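Local coordinates for protein bacteriohemerythrin (Methylococcus capsulatus, PDB 4XPX) that binds oxygen at a non-haem site of two iron atoms, and may store it or deliver it to oxygen-requiring enzymes, at residues A[20-31]-A[46-57]. Sequence-based numbering, arbitrary orientation.
With FE2 (Fe (II) ion), chain C.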
ATOM      1  N   GLN A  20      -6.628   0.229   7.810  1.00  8.05           N
ATOM      2  CA  GLN A  20      -6.188  -0.377   6.541  1.00  7.59           C
ATOM      3  C   GLN A  20      -4.685  -0.293   6.399  1.00  7.00           C
ATOM      4  O   GLN A  20      -4.050  -1.242   5.901  1.00  7.46           O
ATOM      5  CB  GLN A  20      -6.920   0.299   5.329  1.00  7.71           C
ATOM      6  CG  GLN A  20      -8.407  -0.012   5.332  1.00  9.33           C
ATOM      7  CD  GLN A  20      -9.135   0.643   4.185  1.00  7.91           C
ATOM      8  OE1 GLN A  20      -8.758   1.624   3.636  1.00  9.18           O
ATOM      9  NE2 GLN A  20     -10.187  -0.040   3.726  1.00 12.19           N
ATOM     10  N   HIS A  21      -4.082   0.819   6.836  1.00  6.83           N
ATOM     11  CA  HIS A  21      -2.599   0.895   6.802  1.00  7.35           C
ATOM     12  C   HIS A  21      -1.973  -0.185   7.635  1.00  7.07           C
ATOM     13  O   HIS A  21      -0.974  -0.816   7.255  1.00  7.26           O
ATOM     14  CB  HIS A  21      -2.125   2.264   7.247  1.00  7.34           C
ATOM     15  CG  HIS A  21      -2.494   3.354   6.291  1.00  7.08           C
ATOM     16  ND1 HIS A  21      -2.611   4.680   6.663  1.00  7.47           N
ATOM     17  CD2 HIS A  21      -2.759   3.321   4.938  1.00  7.25           C
ATOM     18  CE1 HIS A  21      -2.899   5.388   5.559  1.00  7.33           C
ATOM     19  NE2 HIS A  21      -3.023   4.607   4.494  1.00  7.10           N
ATOM     20  N   LYS A  22      -2.529  -0.419   8.851  1.00  6.97           N
ATOM     21  CA  LYS A  22      -1.955  -1.471   9.721  1.00  7.35           C
ATOM     22  C   LYS A  22      -2.067  -2.819   9.045  1.00  7.86           C
ATOM     23  O   LYS A  22      -1.086  -3.645   9.122  1.00  7.59           O
ATOM     24  CB  LYS A  22      -2.637  -1.460  11.076  1.00  8.67           C
ATOM     25  CG  LYS A  22      -2.335  -0.256  11.912  1.00  9.79           C
ATOM     26  CD  LYS A  22      -3.223  -0.212  13.123  1.00 12.83           C
ATOM     27  CE  LYS A  22      -3.186   1.084  13.729  1.00 13.38           C
ATOM     28  NZ  LYS A  22      -3.867   1.176  15.041  1.00 13.66           N
ATOM     29  N   THR A  23      -3.192  -3.121   8.354  1.00  7.37           N
ATOM     30  CA  THR A  23      -3.267  -4.375   7.620  1.00  7.13           C
ATOM     31  C   THR A  23      -2.248  -4.437   6.507  1.00  6.50           C
ATOM     32  O   THR A  23      -1.578  -5.491   6.332  1.00  7.26           O
ATOM     33  CB  THR A  23      -4.684  -4.541   7.032  1.00  7.29           C
ATOM     34  OG1 THR A  23      -5.636  -4.693   8.089  1.00  8.29           O
ATOM     35  CG2 THR A  23      -4.776  -5.727   6.086  1.00  8.04           C
ATOM     36  N   ILE A  24      -2.068  -3.366   5.736  1.00  6.49           N
ATOM     37  CA  ILE A  24      -1.057  -3.345   4.693  1.00  6.40           C
ATOM     38  C   ILE A  24       0.308  -3.684   5.282  1.00  6.41           C
ATOM     39  O   ILE A  24       1.065  -4.483   4.700  1.00  6.94           O
ATOM     40  CB  ILE A  24      -1.081  -2.026   3.941  1.00  6.45           C
ATOM     41  CG1 ILE A  24      -2.344  -1.877   3.108  1.00  7.39           C
ATOM     42  CG2 ILE A  24       0.147  -1.891   3.068  1.00  7.45           C
ATOM     43  CD1 ILE A  24      -2.636  -0.492   2.599  1.00  8.36           C
ATOM     44  N   PHE A  25       0.651  -3.037   6.361  1.00  6.60           N
ATOM     45  CA  PHE A  25       1.992  -3.262   6.954  1.00  7.04           C
ATOM     46  C   PHE A  25       2.136  -4.741   7.316  1.00  6.71           C
ATOM     47  O   PHE A  25       3.199  -5.353   7.088  1.00  7.56           O
ATOM     48  CB  PHE A  25       2.236  -2.415   8.194  1.00  7.58           C
ATOM     49  CG  PHE A  25       2.543  -0.952   7.974  1.00  7.19           C
ATOM     50  CD1 PHE A  25       2.031  -0.191   6.901  1.00  7.51           C
ATOM     51  CD2 PHE A  25       3.379  -0.318   8.850  1.00  8.52           C
ATOM     52  CE1 PHE A  25       2.324   1.161   6.815  1.00  8.44           C
ATOM     53  CE2 PHE A  25       3.705   1.033   8.728  1.00  9.57           C
ATOM     54  CZ  PHE A  25       3.149   1.794   7.732  1.00  8.70           C
ATOM     55  N   ASP A  26       1.106  -5.332   7.909  1.00  7.11           N
ATOM     56  CA  ASP A  26       1.182  -6.763   8.278  1.00  8.14           C
ATOM     57  C   ASP A  26       1.346  -7.618   7.045  1.00  7.48           C
ATOM     58  O   ASP A  26       2.113  -8.631   7.051  1.00  8.48           O
ATOM     59  CB  ASP A  26      -0.058  -7.142   9.058  1.00  8.30           C
ATOM     60  CG  ASP A  26      -0.088  -6.694  10.480  1.00 12.52           C
ATOM     61  OD1 ASP A  26       0.959  -6.272  11.057  1.00 15.97           O
ATOM     62  OD2 ASP A  26      -1.216  -6.755  11.165  1.00 15.51           O
ATOM     63  N   MET A  27       0.630  -7.304   5.970  1.00  7.32           N
ATOM     64  CA  MET A  27       0.699  -8.128   4.763  1.00  7.65           C
ATOM     65  C   MET A  27       2.038  -7.941   4.058  1.00  7.43           C
ATOM     66  O   MET A  27       2.574  -8.939   3.475  1.00  7.98           O
ATOM     67  CB  MET A  27      -0.500  -7.776   3.841  1.00  7.34           C
ATOM     68  CG  MET A  27      -1.823  -8.135   4.469  1.00  7.64           C
ATOM     69  SD  MET A  27      -3.229  -7.837   3.365  1.00  8.41           S
ATOM     70  CE  MET A  27      -3.172  -9.345   2.347  1.00 10.34           C
ATOM     71  N   VAL A  28       2.608  -6.731   4.045  1.00  7.09           N
ATOM     72  CA  VAL A  28       3.982  -6.511   3.548  1.00  7.51           C
ATOM     73  C   VAL A  28       4.945  -7.335   4.377  1.00  7.15           C
ATOM     74  O   VAL A  28       5.884  -7.960   3.820  1.00  7.85           O
ATOM     75  CB  VAL A  28       4.348  -5.045   3.569  1.00  7.77           C
ATOM     76  CG1 VAL A  28       5.820  -4.836   3.282  1.00  9.05           C
ATOM     77  CG2 VAL A  28       3.515  -4.236   2.569  1.00  8.43           C
ATOM     78  N   ASN A  29       4.795  -7.323   5.684  1.00  7.57           N
ATOM     79  CA  ASN A  29       5.737  -8.060   6.528  1.00  8.02           C
ATOM     80  C   ASN A  29       5.719  -9.523   6.222  1.00  7.96           C
ATOM     81  O   ASN A  29       6.799 -10.173   6.202  1.00  8.56           O
ATOM     82  CB  ASN A  29       5.383  -7.814   8.008  1.00  8.16           C
ATOM     83  CG  ASN A  29       5.822  -6.433   8.459  1.00  8.81           C
ATOM     84  OD1 ASN A  29       6.592  -5.769   7.783  1.00  9.55           O
ATOM     85  ND2 ASN A  29       5.334  -5.976   9.612  1.00  9.98           N
ATOM     86  N   LYS A  30       4.540 -10.101   5.995  1.00  8.18           N
ATOM     87  CA  LYS A  30       4.451 -11.499   5.617  1.00  8.77           C
ATOM     88  C   LYS A  30       5.131 -11.725   4.304  1.00  8.46           C
ATOM     89  O   LYS A  30       5.915 -12.735   4.167  1.00  9.31           O
ATOM     90  CB  LYS A  30       3.028 -11.979   5.577  1.00  9.91           C
ATOM     91  CG  LYS A  30       2.361 -12.134   6.881  1.00 11.97           C
ATOM     92  CD  LYS A  30       0.925 -12.531   6.724  1.00 16.11           C
ATOM     93  CE  LYS A  30       0.126 -12.726   8.040  1.00 19.97           C
ATOM     94  NZ  LYS A  30       0.938 -13.438   9.043  1.00 27.16           N
ATOM     95  N   LEU A  31       4.886 -10.906   3.324  1.00  8.33           N
ATOM     96  CA  LEU A  31       5.527 -11.083   2.030  1.00  8.46           C
ATOM     97  C   LEU A  31       7.023 -10.949   2.151  1.00  8.12           C
ATOM     98  O   LEU A  31       7.783 -11.746   1.497  1.00  8.93           O
ATOM     99  CB  LEU A  31       5.003 -10.035   1.034  1.00  8.52           C
ATOM    100  CG  LEU A  31       5.548 -10.183  -0.409  1.00  8.91           C
ATOM    101  CD1 LEU A  31       5.307 -11.520  -1.037  1.00 10.53           C
ATOM    102  CD2 LEU A  31       4.965  -9.063  -1.279  1.00 10.16           C
ATOM    103  N   GLN A  46       0.883 -14.479  -1.503  1.00  8.34           N
ATOM    104  CA  GLN A  46       0.955 -13.359  -0.604  1.00  8.65           C
ATOM    105  C   GLN A  46       1.060 -12.049  -1.406  1.00  8.20           C
ATOM    106  O   GLN A  46       0.424 -11.021  -1.011  1.00  8.77           O
ATOM    107  CB  GLN A  46       2.097 -13.506   0.383  1.00  8.53           C
ATOM    108  CG  GLN A  46       2.092 -12.421   1.472  1.00  9.97           C
ATOM    109  CD  GLN A  46       0.877 -12.487   2.356  1.00  9.58           C
ATOM    110  OE1 GLN A  46       0.307 -13.593   2.568  1.00 13.97           O
ATOM    111  NE2 GLN A  46       0.482 -11.367   2.951  1.00 10.79           N
ATOM    112  N   LEU A  47       1.793 -12.063  -2.530  1.00  7.97           N
ATOM    113  CA  LEU A  47       1.871 -10.905  -3.385  1.00  8.32           C
ATOM    114  C   LEU A  47       0.456 -10.507  -3.862  1.00  7.92           C
ATOM    115  O   LEU A  47       0.056  -9.318  -3.817  1.00  8.18           O
ATOM    116  CB  LEU A  47       2.734 -11.247  -4.611  1.00  8.81           C
ATOM    117  CG  LEU A  47       2.834 -10.176  -5.685  1.00  9.98           C
ATOM    118  CD1 LEU A  47       3.600  -8.992  -5.201  1.00 13.15           C
ATOM    119  CD2 LEU A  47       3.391 -10.773  -6.995  1.00 11.85           C
ATOM    120  N   ASP A  48      -0.254 -11.492  -4.370  1.00  8.27           N
ATOM    121  CA  ASP A  48      -1.589 -11.191  -4.911  1.00  8.74           C
ATOM    122  C   ASP A  48      -2.533 -10.692  -3.816  1.00  7.61           C
ATOM    123  O   ASP A  48      -3.298  -9.760  -4.046  1.00  8.12           O
ATOM    124  CB  ASP A  48      -2.160 -12.392  -5.606  1.00  9.23           C
ATOM    125  CG  ASP A  48      -1.453 -12.759  -6.913  1.00 10.73           C
ATOM    126  OD1 ASP A  48      -0.683 -11.993  -7.463  1.00 12.31           O
ATOM    127  OD2 ASP A  48      -1.703 -13.939  -7.399  1.00 13.81           O
ATOM    128  N   ALA A  49      -2.490 -11.287  -2.655  1.00  8.25           N
ATOM    129  CA  ALA A  49      -3.343 -10.845  -1.540  1.00  8.21           C
ATOM    130  C   ALA A  49      -3.037  -9.410  -1.154  1.00  7.30           C
ATOM    131  O   ALA A  49      -3.935  -8.603  -0.909  1.00  7.84           O
ATOM    132  CB  ALA A  49      -3.192 -11.798  -0.342  1.00  9.37           C
ATOM    133  N   LEU A  50      -1.749  -9.091  -1.039  1.00  7.79           N
ATOM    134  CA  LEU A  50      -1.321  -7.740  -0.673  1.00  7.64           C
ATOM    135  C   LEU A  50      -1.822  -6.733  -1.715  1.00  7.23           C
ATOM    136  O   LEU A  50      -2.385  -5.674  -1.353  1.00  7.65           O
ATOM    137  CB  LEU A  50       0.200  -7.684  -0.605  1.00  7.77           C
ATOM    138  CG  LEU A  50       0.774  -6.254  -0.483  1.00  7.58           C
ATOM    139  CD1 LEU A  50       0.404  -5.575   0.788  1.00  8.34           C
ATOM    140  CD2 LEU A  50       2.317  -6.352  -0.627  1.00  9.71           C
ATOM    141  N   ILE A  51      -1.587  -7.001  -2.990  1.00  7.60           N
ATOM    142  CA  ILE A  51      -1.936  -6.019  -4.011  1.00  7.68           C
ATOM    143  C   ILE A  51      -3.433  -5.838  -4.047  1.00  8.00           C
ATOM    144  O   ILE A  51      -3.945  -4.710  -4.193  1.00  7.95           O
ATOM    145  CB  ILE A  51      -1.352  -6.439  -5.366  1.00  7.95           C
ATOM    146  CG1 ILE A  51       0.177  -6.249  -5.338  1.00  9.16           C
ATOM    147  CG2 ILE A  51      -1.979  -5.633  -6.489  1.00  9.92           C
ATOM    148  CD1 ILE A  51       0.926  -6.819  -6.453  1.00 10.45           C
ATOM    149  N   ASP A  52      -4.238  -6.918  -3.943  1.00  7.98           N
ATOM    150  CA  ASP A  52      -5.674  -6.757  -3.906  1.00  8.26           C
ATOM    151  C   ASP A  52      -6.106  -5.837  -2.786  1.00  7.73           C
ATOM    152  O   ASP A  52      -6.980  -4.954  -2.960  1.00  8.41           O
ATOM    153  CB  ASP A  52      -6.350  -8.139  -3.770  1.00  9.20           C
ATOM    154  CG  ASP A  52      -7.805  -8.085  -4.027  1.00 11.25           C
ATOM    155  OD1 ASP A  52      -8.167  -7.923  -5.215  1.00 14.75           O
ATOM    156  OD2 ASP A  52      -8.647  -8.088  -3.073  1.00 15.88           O
ATOM    157  N   TYR A  53      -5.500  -6.020  -1.614  1.00  7.32           N
ATOM    158  CA  TYR A  53      -5.868  -5.217  -0.459  1.00  7.60           C
ATOM    159  C   TYR A  53      -5.469  -3.778  -0.650  1.00  6.82           C
ATOM    160  O   TYR A  53      -6.259  -2.843  -0.298  1.00  7.62           O
ATOM    161  CB  TYR A  53      -5.254  -5.822   0.826  1.00  7.34           C
ATOM    162  CG  TYR A  53      -5.840  -5.162   2.014  1.00  7.23           C
ATOM    163  CD1 TYR A  53      -7.023  -5.586   2.524  1.00  8.84           C
ATOM    164  CD2 TYR A  53      -5.225  -4.086   2.630  1.00  8.12           C
ATOM    165  CE1 TYR A  53      -7.634  -4.951   3.615  1.00  9.95           C
ATOM    166  CE2 TYR A  53      -5.806  -3.434   3.699  1.00  8.35           C
ATOM    167  CZ  TYR A  53      -6.963  -3.853   4.195  1.00  8.20           C
ATOM    168  OH  TYR A  53      -7.515  -3.202   5.262  1.00  9.92           O
ATOM    169  N   VAL A  54      -4.257  -3.516  -1.148  1.00  7.14           N
ATOM    170  CA  VAL A  54      -3.805  -2.160  -1.406  1.00  7.02           C
ATOM    171  C   VAL A  54      -4.775  -1.450  -2.366  1.00  7.49           C
ATOM    172  O   VAL A  54      -5.169  -0.272  -2.137  1.00  7.84           O
ATOM    173  CB  VAL A  54      -2.392  -2.142  -1.918  1.00  7.88           C
ATOM    174  CG1 VAL A  54      -1.985  -0.741  -2.417  1.00  8.96           C
ATOM    175  CG2 VAL A  54      -1.431  -2.568  -0.792  1.00  8.67           C
ATOM    176  N   VAL A  55      -5.170  -2.101  -3.439  1.00  7.77           N
ATOM    177  CA  VAL A  55      -6.108  -1.474  -4.384  1.00  8.80           C
ATOM    178  C   VAL A  55      -7.406  -1.152  -3.693  1.00  8.65           C
ATOM    179  O   VAL A  55      -7.979  -0.050  -3.950  1.00  9.55           O
ATOM    180  CB  VAL A  55      -6.250  -2.363  -5.604  1.00 10.24           C
ATOM    181  CG1 VAL A  55      -7.484  -1.969  -6.461  1.00 15.16           C
ATOM    182  CG2 VAL A  55      -5.032  -2.454  -6.417  1.00 12.35           C
ATOM    183  N   MET A  56      -7.896  -2.018  -2.852  1.00  8.50           N
ATOM    184  CA  MET A  56      -9.112  -1.751  -2.129  1.00 10.03           C
ATOM    185  C   MET A  56      -8.953  -0.581  -1.179  1.00  7.50           C
ATOM    186  O   MET A  56      -9.860   0.305  -1.078  1.00  8.99           O
ATOM    187  CB  MET A  56      -9.531  -3.014  -1.380  1.00 10.12           C
ATOM    188  CG  MET A  56     -10.836  -2.897  -0.661  1.00 15.35           C
ATOM    189  SD  MET A  56     -10.659  -2.055   0.917  1.00 14.79           S
ATOM    190  CE  MET A  56      -9.538  -3.087   1.820  1.00 18.23           C
ATOM    191  N   HIS A  57      -7.811  -0.480  -0.498  1.00  7.32           N
ATOM    192  CA  HIS A  57      -7.517   0.633   0.371  1.00  7.25           C
ATOM    193  C   HIS A  57      -7.548   1.949  -0.432  1.00  7.00           C
ATOM    194  O   HIS A  57      -8.122   2.981   0.026  1.00  7.44           O
ATOM    195  CB  HIS A  57      -6.157   0.419   1.012  1.00  7.24           C
ATOM    196  CG  HIS A  57      -5.633   1.662   1.692  1.00  7.42           C
ATOM    197  ND1 HIS A  57      -6.302   2.312   2.703  1.00  7.50           N
ATOM    198  CD2 HIS A  57      -4.531   2.416   1.444  1.00  7.11           C
ATOM    199  CE1 HIS A  57      -5.602   3.409   3.039  1.00  7.65           C
ATOM    200  NE2 HIS A  57      -4.525   3.501   2.286  1.00  7.85           N
TER
HETATM  201 FE   FE2 C 202      -3.186   5.173   2.484  1.00  7.98          FE
HETATM  202  O   HOH W   1      -2.746   5.343   0.558  1.00 10.45           O
HETATM  203  O   HOH W   2      -1.149   3.798   1.949  1.00  4.72           O
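Gln20 reaches across to His57 with an extended chain, and each side-chain atom from CB outward meets the facing helix. CB lies near ND1 of His57; CG, set beside the backbone N and anti to the carbonyl carbon, sits 3.3 Å from Tyr53 OH; CD meets the His57 ring at its edge, in plane. OE1 then accepts a hydrogen bond of 2.7 Å from His57 ND1, nearly straight at 172° and within the imidazole plane, although the donor is tilted from the carbonyl plane. NE2 ends 3.5 Å from Met56 SD and is also hydrogen-bonded to Ser60 OG, so with both ends of the amide held its rotation is fixed.

The imidazole held in this way binds iron(II) through NE2, as does His21, whose ring is steeply inclined to it; Glu61 and Asp121 complete the protein ligands of this ion. Next to the His57 ring, Ile24 packs as a knob among Leu50, Tyr53, Val54 and His57. Thr23 CG2 makes a CH-pi contact over one face of the Tyr53 ring, 3.6 Å from its centroid, while Ile24 CG1 touches that ring at its edge. Met27 SD approaches it obliquely as a Met-aromatic contact, and Met27 CE lies 3.6 Å from Ala49 CB. Farther along, Gln46 NE2 donates a hydrogen bond of 3.2 Å, bent to 147°, to Met27 O, already the acceptor of Leu31 N.

The axes of the two segments pass 9.5 Å apart at their closest and run nearly antiparallel (161°), as neighbouring helices of the hemerythrin four-helix bundle. A leucine in place of Gln20 would probably leave His57 ND1 without its acceptor and the imidazole freer to turn about its iron bond. Gln20 is thus a second-shell residue: its carbonyl orients a metal ligand and is likely to make that imidazole a somewhat stronger donor to iron.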